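Local coordinates for protein neural cell adhesion molecule 1, 140 kDa isoform (Homo sapiens, PDB 2E3V) that probably mediates cell-cell adhesion at the cell surface, the portion here being its first fibronectin type III domain, at residues H54-D59 against T70-K75; K42-A47 against G93-A98; A23-D28 against V82-L87. All blocks are in the same frame, centred on the assembly; numbering follows the deposited sequence.

Contact 1: H54-D59 against T70-K75; sequences HSKWYD and TIVGLK
Tyr58 reaches across to the backbone of Thr70: its hydroxyl OH donates a hydrogen bond of 2.7 Å to Thr70 O. The donor does not lie on a lone pair. It sits well above the carbonyl plane, 54° out of it, and the C=O...O angle is 118°. Thr70 O in turn lies near the plane of the ring at its edge, 3.3 Å from Tyr58 CE1, so the phenol meets the chain with its rim, while Ile71 CG1 comes up beside the hydroxyl, 3.9 Å from Tyr58 OH. The same carbonyl oxygen takes a second bond, from a water that donates to Thr70 O at 2.7 Å and accepts from Lys56 NZ at 2.9 Å. Two donors thus serve one acceptor, one directly and one as the relay of an ammonium group. Residues 54-59 form an outer strand of the four-stranded sheet of the fibronectin type III sandwich, and 68-71 is an outer strand of the three-stranded sheet; the tyrosine therefore bridges the two sheets along an open flank. Thr70 O can be used in this way because it lies on the outer side of an edge strand, whose other side pairs with strand 23-28. Tyrosine suits the place: its ring lies against Ala43, and its polar end spans to the far sheet. Lysine suits position 56, two residues earlier on the same face of the strand. With CG anti to the backbone N (chi1 -178°) and the rest of the chain extended, its CB lies on the rim of the Trp45 indole and the chain runs on past it; Lys56 NZ reaches the water and lies 4.3 Å from Val72 CG2. Ile71 turns its side chain inward, onto Trp45, Val25 and Val82.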
loop_
_atom_site.group_PDB
_atom_site.type_symbol
_atom_site.label_atom_id
_atom_site.label_comp_id
_atom_site.label_asym_id
_atom_site.label_seq_id
_atom_site.Cartn_x
_atom_site.Cartn_y
_atom_site.Cartn_z
ATOM N N HIS A 54 5.987 -0.038 -9.186
ATOM C CA HIS A 54 5.893 1.385 -8.909
ATOM C C HIS A 54 5.944 1.497 -7.384
ATOM O O HIS A 54 5.692 0.519 -6.684
ATOM C CB HIS A 54 4.586 1.972 -9.441
ATOM C CG HIS A 54 4.450 1.921 -10.932
ATOM N ND1 HIS A 54 5.265 2.639 -11.777
ATOM C CD2 HIS A 54 3.571 1.263 -11.725
ATOM C CE1 HIS A 54 4.915 2.408 -13.031
ATOM N NE2 HIS A 54 3.884 1.581 -13.027
ATOM N N SER A 55 6.276 2.672 -6.862
ATOM C CA SER A 55 6.318 2.846 -5.413
ATOM C C SER A 55 5.923 4.257 -5.039
ATOM O O SER A 55 6.004 5.167 -5.854
ATOM C CB SER A 55 7.719 2.580 -4.880
ATOM O OG SER A 55 8.607 3.553 -5.387
ATOM N N LYS A 56 5.507 4.430 -3.796
ATOM C CA LYS A 56 5.176 5.749 -3.288
ATOM C C LYS A 56 5.382 5.722 -1.781
ATOM O O LYS A 56 5.180 4.686 -1.131
ATOM C CB LYS A 56 3.733 6.131 -3.637
ATOM C CG LYS A 56 3.337 7.523 -3.174
ATOM C CD LYS A 56 1.996 7.940 -3.731
ATOM C CE LYS A 56 1.659 9.340 -3.282
ATOM N NZ LYS A 56 0.463 9.874 -3.991
ATOM N N TRP A 57 5.827 6.852 -1.241
ATOM C CA TRP A 57 6.025 6.982 0.197
ATOM C C TRP A 57 4.831 7.666 0.845
ATOM O O TRP A 57 4.161 8.509 0.226
ATOM C CB TRP A 57 7.292 7.787 0.474
ATOM C CG TRP A 57 8.552 7.038 0.210
ATOM C CD1 TRP A 57 9.226 6.947 -0.979
ATOM C CD2 TRP A 57 9.308 6.285 1.162
ATOM N NE1 TRP A 57 10.360 6.181 -0.822
ATOM C CE2 TRP A 57 10.432 5.761 0.482
ATOM C CE3 TRP A 57 9.140 5.995 2.531
ATOM C CZ2 TRP A 57 11.392 4.966 1.121
ATOM C CZ3 TRP A 57 10.095 5.209 3.162
ATOM C CH2 TRP A 57 11.209 4.707 2.456
ATOM N N TYR A 58 4.608 7.333 2.113
ATOM C CA TYR A 58 3.479 7.833 2.874
ATOM C C TYR A 58 3.919 8.128 4.291
ATOM O O TYR A 58 4.662 7.352 4.887
ATOM C CB TYR A 58 2.369 6.767 2.938
ATOM C CG TYR A 58 1.835 6.372 1.586
ATOM C CD1 TYR A 58 0.742 7.043 1.029
ATOM C CD2 TYR A 58 2.441 5.354 0.848
ATOM C CE1 TYR A 58 0.258 6.693 -0.216
ATOM C CE2 TYR A 58 1.975 5.007 -0.407
ATOM C CZ TYR A 58 0.879 5.677 -0.933
ATOM O OH TYR A 58 0.398 5.324 -2.172
ATOM N N ASP A 59 3.453 9.253 4.821
ATOM C CA ASP A 59 3.754 9.626 6.177
ATOM C C ASP A 59 3.037 8.663 7.120
ATOM O O ASP A 59 1.859 8.354 6.910
ATOM C CB ASP A 59 3.304 11.050 6.459
ATOM C CG ASP A 59 3.645 11.477 7.860
ATOM O OD1 ASP A 59 4.857 11.577 8.171
ATOM O OD2 ASP A 59 2.701 11.698 8.647
ATOM N N THR A 70 -3.282 5.219 0.057
ATOM C CA THR A 70 -4.045 5.227 -1.169
ATOM C C THR A 70 -3.078 5.271 -2.336
ATOM O O THR A 70 -2.194 6.124 -2.394
ATOM C CB THR A 70 -5.007 6.419 -1.242
ATOM O OG1 THR A 70 -5.909 6.350 -0.138
ATOM C CG2 THR A 70 -5.811 6.403 -2.559
ATOM N N ILE A 71 -3.248 4.323 -3.239
ATOM C CA ILE A 71 -2.462 4.262 -4.456
ATOM C C ILE A 71 -3.301 4.907 -5.540
ATOM O O ILE A 71 -4.499 4.638 -5.646
ATOM C CB ILE A 71 -2.127 2.820 -4.838
ATOM C CG1 ILE A 71 -1.318 2.155 -3.720
ATOM C CG2 ILE A 71 -1.382 2.796 -6.184
ATOM C CD1 ILE A 71 -1.246 0.664 -3.836
ATOM N N VAL A 72 -2.675 5.773 -6.330
ATOM C CA VAL A 72 -3.381 6.505 -7.377
ATOM C C VAL A 72 -2.707 6.298 -8.734
ATOM O O VAL A 72 -1.630 5.712 -8.810
ATOM C CB VAL A 72 -3.494 8.025 -7.047
ATOM C CG1 VAL A 72 -4.103 8.229 -5.646
ATOM C CG2 VAL A 72 -2.135 8.721 -7.159
ATOM N N GLY A 73 -3.365 6.754 -9.792
ATOM C CA GLY A 73 -2.810 6.681 -11.147
ATOM C C GLY A 73 -2.842 5.286 -11.722
ATOM O O GLY A 73 -2.011 4.932 -12.566
ATOM N N LEU A 74 -3.811 4.495 -11.264
ATOM C CA LEU A 74 -3.984 3.128 -11.739
ATOM C C LEU A 74 -4.868 3.062 -12.980
ATOM O O LEU A 74 -5.587 4.011 -13.292
ATOM C CB LEU A 74 -4.588 2.267 -10.636
ATOM C CG LEU A 74 -3.814 2.250 -9.319
ATOM C CD1 LEU A 74 -4.570 1.425 -8.293
ATOM C CD2 LEU A 74 -2.399 1.718 -9.533
ATOM N N LYS A 75 -4.801 1.933 -13.680
ATOM C CA LYS A 75 -5.608 1.696 -14.871
ATOM C C LYS A 75 -6.879 0.954 -14.455
ATOM O O LYS A 75 -6.817 0.052 -13.611
ATOM C CB LYS A 75 -4.826 0.869 -15.895
ATOM C CG LYS A 75 -3.586 1.562 -16.460
ATOM C CD LYS A 75 -2.866 0.676 -17.465
ATOM C CE LYS A 75 -1.646 1.386 -18.064
ATOM N NZ LYS A 75 -0.907 0.518 -19.019
HETATM O O HOH W 1 -1.938 8.786 -2.679
#

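Contact 2: K42-A47 against G93-A98; sequences KAEWRA and GEISAA
Glu44 and Ile95 cross at about a right angle, the carboxylate of one meeting the end methyl of the other. The touching atoms are Glu44 OE2 and Ile95 CD1, 3.4 Å apart, with Ile95 CG1 a little behind at 4.0 Å from Glu44 OE2. The contact is one of shape, since a methyl offers the oxygen nothing to bond with; the charge of Glu44 is met by Arg83, whose NE forms a salt bridge with the same OE2. Ile95 also lies on the side chain of Arg83, and thus packs beside both members of the ion pair, where its hydrocarbon probably shields them in part from solvent and so may strengthen their attraction. The torsions explain the meeting. In Glu44, CG stands anti to the carbonyl carbon (chi1 -67°) and the chain is extended beyond it, which brings the carboxylate up to Ile95. In Ile95, chi1 of -162° sets CG1 anti to the backbone N, leaving CG2 in the tight place between N and the carbonyl carbon, and chi2 of 83° then swings CD1 up to the carboxylate. Ile95 CD1 is also 4.5 Å from Lys42 O, a loose contact. Isoleucine fits here because it gives a long apolar arm without a polar group of its own. In the fibronectin type III sandwich both segments belong to the four-stranded sheet, yet they are not neighbours in it: strand 79-88 runs between strand 38-47 and the broken strand 91-102. Glu44 pairs by backbone with Arg83 in that middle strand, and its side chain and that of Ile95 meet over the outer face of Arg83's strand.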
loop_
_atom_site.group_PDB
_atom_site.type_symbol
_atom_site.label_atom_id
_atom_site.label_comp_id
_atom_site.label_asym_id
_atom_site.label_seq_id
_atom_site.Cartn_x
_atom_site.Cartn_y
_atom_site.Cartn_z
ATOM N N LYS A 42 6.254 2.652 2.774
ATOM C CA LYS A 42 6.517 2.634 1.348
ATOM C C LYS A 42 5.660 1.533 0.751
ATOM O O LYS A 42 5.743 0.367 1.165
ATOM C CB LYS A 42 7.997 2.400 1.054
ATOM C CG LYS A 42 8.342 2.526 -0.442
ATOM C CD LYS A 42 9.825 2.367 -0.690
ATOM C CE LYS A 42 10.149 2.650 -2.143
ATOM N NZ LYS A 42 11.609 2.532 -2.478
ATOM N N ALA A 43 4.801 1.923 -0.180
ATOM C CA ALA A 43 3.965 0.989 -0.909
ATOM C C ALA A 43 4.584 0.722 -2.272
ATOM O O ALA A 43 5.201 1.609 -2.872
ATOM C CB ALA A 43 2.578 1.552 -1.082
ATOM N N GLU A 44 4.432 -0.508 -2.748
ATOM C CA GLU A 44 4.858 -0.875 -4.098
ATOM C C GLU A 44 3.712 -1.627 -4.748
ATOM O O GLU A 44 3.021 -2.391 -4.086
ATOM C CB GLU A 44 6.113 -1.749 -4.070
ATOM C CG GLU A 44 7.356 -1.026 -3.566
ATOM C CD GLU A 44 8.587 -1.917 -3.525
ATOM O OE1 GLU A 44 9.659 -1.469 -3.970
ATOM O OE2 GLU A 44 8.489 -3.067 -3.050
ATOM N N TRP A 45 3.496 -1.398 -6.037
ATOM C CA TRP A 45 2.424 -2.083 -6.749
ATOM C C TRP A 45 2.864 -2.339 -8.186
ATOM O O TRP A 45 3.764 -1.674 -8.703
ATOM C CB TRP A 45 1.106 -1.292 -6.688
ATOM C CG TRP A 45 1.202 0.065 -7.330
ATOM C CD1 TRP A 45 0.831 0.407 -8.604
ATOM C CD2 TRP A 45 1.744 1.248 -6.736
ATOM N NE1 TRP A 45 1.100 1.739 -8.830
ATOM C CE2 TRP A 45 1.659 2.276 -7.699
ATOM C CE3 TRP A 45 2.293 1.541 -5.475
ATOM C CZ2 TRP A 45 2.103 3.580 -7.444
ATOM C CZ3 TRP A 45 2.727 2.838 -5.222
ATOM C CH2 TRP A 45 2.630 3.839 -6.204
ATOM N N ARG A 46 2.238 -3.320 -8.811
ATOM C CA ARG A 46 2.599 -3.703 -10.156
ATOM C C ARG A 46 1.452 -4.434 -10.817
ATOM O O ARG A 46 0.880 -5.370 -10.240
ATOM C CB ARG A 46 3.838 -4.592 -10.114
ATOM C CG ARG A 46 4.348 -5.002 -11.462
ATOM C CD ARG A 46 5.566 -5.881 -11.299
ATOM N NE ARG A 46 5.228 -7.172 -10.697
ATOM C CZ ARG A 46 6.109 -8.144 -10.474
ATOM N NH1 ARG A 46 7.387 -7.974 -10.797
ATOM N NH2 ARG A 46 5.708 -9.288 -9.935
ATOM N N ALA A 47 1.129 -3.999 -12.029
ATOM C CA ALA A 47 0.058 -4.589 -12.812
ATOM C C ALA A 47 0.440 -5.948 -13.366
ATOM O O ALA A 47 1.624 -6.240 -13.602
ATOM C CB ALA A 47 -0.336 -3.663 -13.961
ATOM N N GLY A 93 12.068 -1.530 6.874
ATOM C CA GLY A 93 11.877 -2.915 7.279
ATOM C C GLY A 93 11.559 -3.809 6.100
ATOM O O GLY A 93 11.502 -3.347 4.959
ATOM N N GLU A 94 11.349 -5.092 6.381
ATOM C CA GLU A 94 11.033 -6.079 5.351
ATOM C C GLU A 94 9.705 -5.755 4.683
ATOM O O GLU A 94 8.761 -5.306 5.340
ATOM C CB GLU A 94 11.004 -7.488 5.944
ATOM N N ILE A 95 9.654 -5.960 3.368
ATOM C CA ILE A 95 8.449 -5.729 2.586
ATOM C C ILE A 95 7.399 -6.781 2.966
ATOM O O ILE A 95 7.744 -7.905 3.326
ATOM C CB ILE A 95 8.757 -5.720 1.049
ATOM C CG1 ILE A 95 7.631 -5.059 0.258
ATOM C CG2 ILE A 95 9.105 -7.124 0.506
ATOM C CD1 ILE A 95 7.700 -3.537 0.208
ATOM N N SER A 96 6.123 -6.412 2.917
ATOM C CA SER A 96 5.056 -7.348 3.250
ATOM C C SER A 96 4.892 -8.376 2.148
ATOM O O SER A 96 5.415 -8.209 1.039
ATOM C CB SER A 96 3.731 -6.610 3.373
ATOM O OG SER A 96 3.298 -6.186 2.091
ATOM N N ALA A 97 4.138 -9.428 2.461
ATOM C CA ALA A 97 3.690 -10.363 1.459
ATOM C C ALA A 97 2.801 -9.538 0.536
ATOM O O ALA A 97 2.204 -8.528 0.959
ATOM C CB ALA A 97 2.904 -11.496 2.099
ATOM N N ALA A 98 2.737 -9.934 -0.726
ATOM C CA ALA A 98 1.926 -9.207 -1.675
ATOM C C ALA A 98 0.461 -9.559 -1.492
ATOM O O ALA A 98 0.107 -10.692 -1.137
ATOM C CB ALA A 98 2.369 -9.501 -3.099
#

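Contact 3: A23-D28 against V82-L87; sequences AQVQFD and VRLAAL
Leu84, whose side chain meets Phe27 and Val25, is held at both its backbone polar atoms by one residue of the adjoining strand: Ser96 OG bonds to Leu84 N, and Ser96 N makes a probable hydrogen bond to Leu84 O. With the main chain fixed in its sheet, the side chain is left to face the other sheet, as expected in the core of a fibronectin type III beta sandwich. Strand 23-28 of the three-stranded sheet lies across strand 82-87 of the four-stranded one, the axes 9.3 Å apart at closest and their directions 49° apart. Only apolar groups meet between them. Phe27 and Leu84 cross at about a right angle, and Leu84 CD2 nears the ring obliquely, 3.4 Å from Phe27 CD2 and 3.6 Å from Phe27 CG. Both torsions of Leu84 (chi1 -95°, chi2 34°) lie off the staggered positions, however, so the exact placement of its branches, and with it the shortness of this contact, is doubtful. Its other branch, CD1, packs on Ala43, where a small residue leaves room for leucine. Phenylalanine fills much space with a bulky apolar ring, which also meets the ring of Tyr41; a diethylene glycol molecule, probably from the crystallisation liquor, lies close by and bonds to Phe27 O. Valine suits position 25 because a short branched side chain occupies the space between the sheets with two methyls while fitting extended backbone. Ile13 and Ile71 flank it from within its own sheet, and Phe101 lines Val82. The two methyls of Val25 part company, Val25 CG1 going to Leu84 CD2 at 4.2 Å and Val25 CG2 coming to rest 4.1 Å from Val82 CG2.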
loop_
_atom_site.group_PDB
_atom_site.type_symbol
_atom_site.label_atom_id
_atom_site.label_comp_id
_atom_site.label_asym_id
_atom_site.label_seq_id
_atom_site.Cartn_x
_atom_site.Cartn_y
_atom_site.Cartn_z
ATOM N N ALA A 23 -6.771 2.909 -5.359
ATOM C CA ALA A 23 -7.031 1.813 -4.441
ATOM C C ALA A 23 -6.636 2.214 -3.029
ATOM O O ALA A 23 -5.551 2.760 -2.797
ATOM C CB ALA A 23 -6.279 0.569 -4.857
ATOM N N GLN A 24 -7.530 1.952 -2.092
ATOM C CA GLN A 24 -7.248 2.224 -0.693
ATOM C C GLN A 24 -6.779 0.923 -0.091
ATOM O O GLN A 24 -7.499 -0.079 -0.129
ATOM C CB GLN A 24 -8.486 2.755 0.014
ATOM C CG GLN A 24 -8.866 4.176 -0.406
ATOM C CD GLN A 24 -10.022 4.694 0.407
ATOM O OE1 GLN A 24 -11.043 4.015 0.559
ATOM N NE2 GLN A 24 -9.868 5.893 0.960
ATOM N N VAL A 25 -5.558 0.930 0.433
ATOM C CA VAL A 25 -4.948 -0.281 0.969
ATOM C C VAL A 25 -4.844 -0.165 2.480
ATOM O O VAL A 25 -4.118 0.699 2.987
ATOM C CB VAL A 25 -3.533 -0.516 0.383
ATOM C CG1 VAL A 25 -2.899 -1.763 1.006
ATOM C CG2 VAL A 25 -3.596 -0.642 -1.152
ATOM N N GLN A 26 -5.583 -1.021 3.183
ATOM C CA GLN A 26 -5.546 -1.055 4.638
ATOM C C GLN A 26 -4.705 -2.194 5.147
ATOM O O GLN A 26 -4.788 -3.325 4.661
ATOM C CB GLN A 26 -6.936 -1.117 5.253
ATOM C CG GLN A 26 -7.569 0.256 5.427
ATOM C CD GLN A 26 -8.903 0.178 6.125
ATOM O OE1 GLN A 26 -9.116 0.818 7.165
ATOM N NE2 GLN A 26 -9.799 -0.643 5.591
ATOM N N PHE A 27 -3.921 -1.884 6.169
ATOM C CA PHE A 27 -2.972 -2.823 6.712
ATOM C C PHE A 27 -2.916 -2.680 8.220
ATOM O O PHE A 27 -3.420 -1.705 8.799
ATOM C CB PHE A 27 -1.579 -2.518 6.131
ATOM C CG PHE A 27 -1.075 -1.135 6.479
ATOM C CD1 PHE A 27 -0.346 -0.915 7.645
ATOM C CD2 PHE A 27 -1.351 -0.053 5.650
ATOM C CE1 PHE A 27 0.101 0.371 7.969
ATOM C CE2 PHE A 27 -0.908 1.232 5.971
ATOM C CZ PHE A 27 -0.181 1.440 7.128
ATOM N N ASP A 28 -2.310 -3.667 8.858
ATOM C CA ASP A 28 -2.040 -3.562 10.267
ATOM C C ASP A 28 -0.536 -3.589 10.422
ATOM O O ASP A 28 0.179 -4.169 9.602
ATOM C CB ASP A 28 -2.732 -4.672 11.078
ATOM C CG ASP A 28 -2.180 -6.059 10.798
ATOM O OD1 ASP A 28 -2.805 -6.786 10.004
ATOM O OD2 ASP A 28 -1.141 -6.434 11.384
ATOM N N VAL A 82 0.163 -5.706 -4.722
ATOM C CA VAL A 82 0.534 -4.581 -3.884
ATOM C C VAL A 82 1.219 -5.099 -2.626
ATOM O O VAL A 82 0.856 -6.159 -2.093
ATOM C CB VAL A 82 -0.679 -3.652 -3.551
ATOM C CG1 VAL A 82 -1.795 -4.413 -2.834
ATOM C CG2 VAL A 82 -0.234 -2.433 -2.731
ATOM N N ARG A 83 2.233 -4.369 -2.185
ATOM C CA ARG A 83 2.943 -4.713 -0.960
ATOM C C ARG A 83 3.395 -3.437 -0.267
ATOM O O ARG A 83 3.428 -2.357 -0.883
ATOM C CB ARG A 83 4.132 -5.628 -1.253
ATOM C CG ARG A 83 5.108 -5.067 -2.268
ATOM C CD ARG A 83 6.099 -6.131 -2.697
ATOM N NE ARG A 83 7.176 -5.577 -3.507
ATOM C CZ ARG A 83 8.113 -6.303 -4.112
ATOM N NH1 ARG A 83 8.115 -7.626 -3.996
ATOM N NH2 ARG A 83 9.057 -5.702 -4.832
ATOM N N LEU A 84 3.743 -3.573 1.008
ATOM C CA LEU A 84 4.055 -2.437 1.861
ATOM C C LEU A 84 5.223 -2.717 2.775
ATOM O O LEU A 84 5.405 -3.838 3.222
ATOM C CB LEU A 84 2.850 -2.146 2.760
ATOM C CG LEU A 84 1.754 -1.134 2.494
ATOM C CD1 LEU A 84 1.387 -0.947 1.029
ATOM C CD2 LEU A 84 0.559 -1.577 3.299
ATOM N N ALA A 85 6.015 -1.688 3.046
ATOM C CA ALA A 85 7.076 -1.769 4.035
ATOM C C ALA A 85 6.986 -0.548 4.946
ATOM O O ALA A 85 6.504 0.515 4.539
ATOM C CB ALA A 85 8.429 -1.843 3.375
ATOM N N ALA A 86 7.451 -0.716 6.178
ATOM C CA ALA A 86 7.490 0.358 7.158
ATOM C C ALA A 86 8.929 0.805 7.378
ATOM O O ALA A 86 9.859 0.001 7.296
ATOM C CB ALA A 86 6.870 -0.105 8.480
ATOM N N LEU A 87 9.096 2.092 7.659
ATOM C CA LEU A 87 10.395 2.687 7.924
ATOM C C LEU A 87 10.387 3.338 9.298
ATOM O O LEU A 87 9.461 4.070 9.632
ATOM C CB LEU A 87 10.714 3.767 6.874
ATOM C CG LEU A 87 11.834 4.784 7.168
ATOM C CD1 LEU A 87 13.207 4.175 6.967
ATOM C CD2 LEU A 87 11.707 6.022 6.287
#

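In the fold
From the N terminus, strand 23-28 comes first and waits for its partner, 82-87; then 42-47 opens contact 2, and 54-59 opens contact 1. Contact 1 is the first to close, at 70-75, after the short helix, and so nests inside both other loops. Contact 3 closes next at 82-87 and contact 2 last at 93-98, so these two cross. Contacts 1 and 3 join the two sheets, one at the flank and one in the core, with Ile71 CD1 lying 3.4 Å from Val82 CG2; contact 2 works within the four-stranded sheet. Neighbouring strands 38-47 and 54-59 join contacts 2 and 1 through a probable backbone hydrogen bond, Lys56 O lying 2.9 Å from Ala43 N.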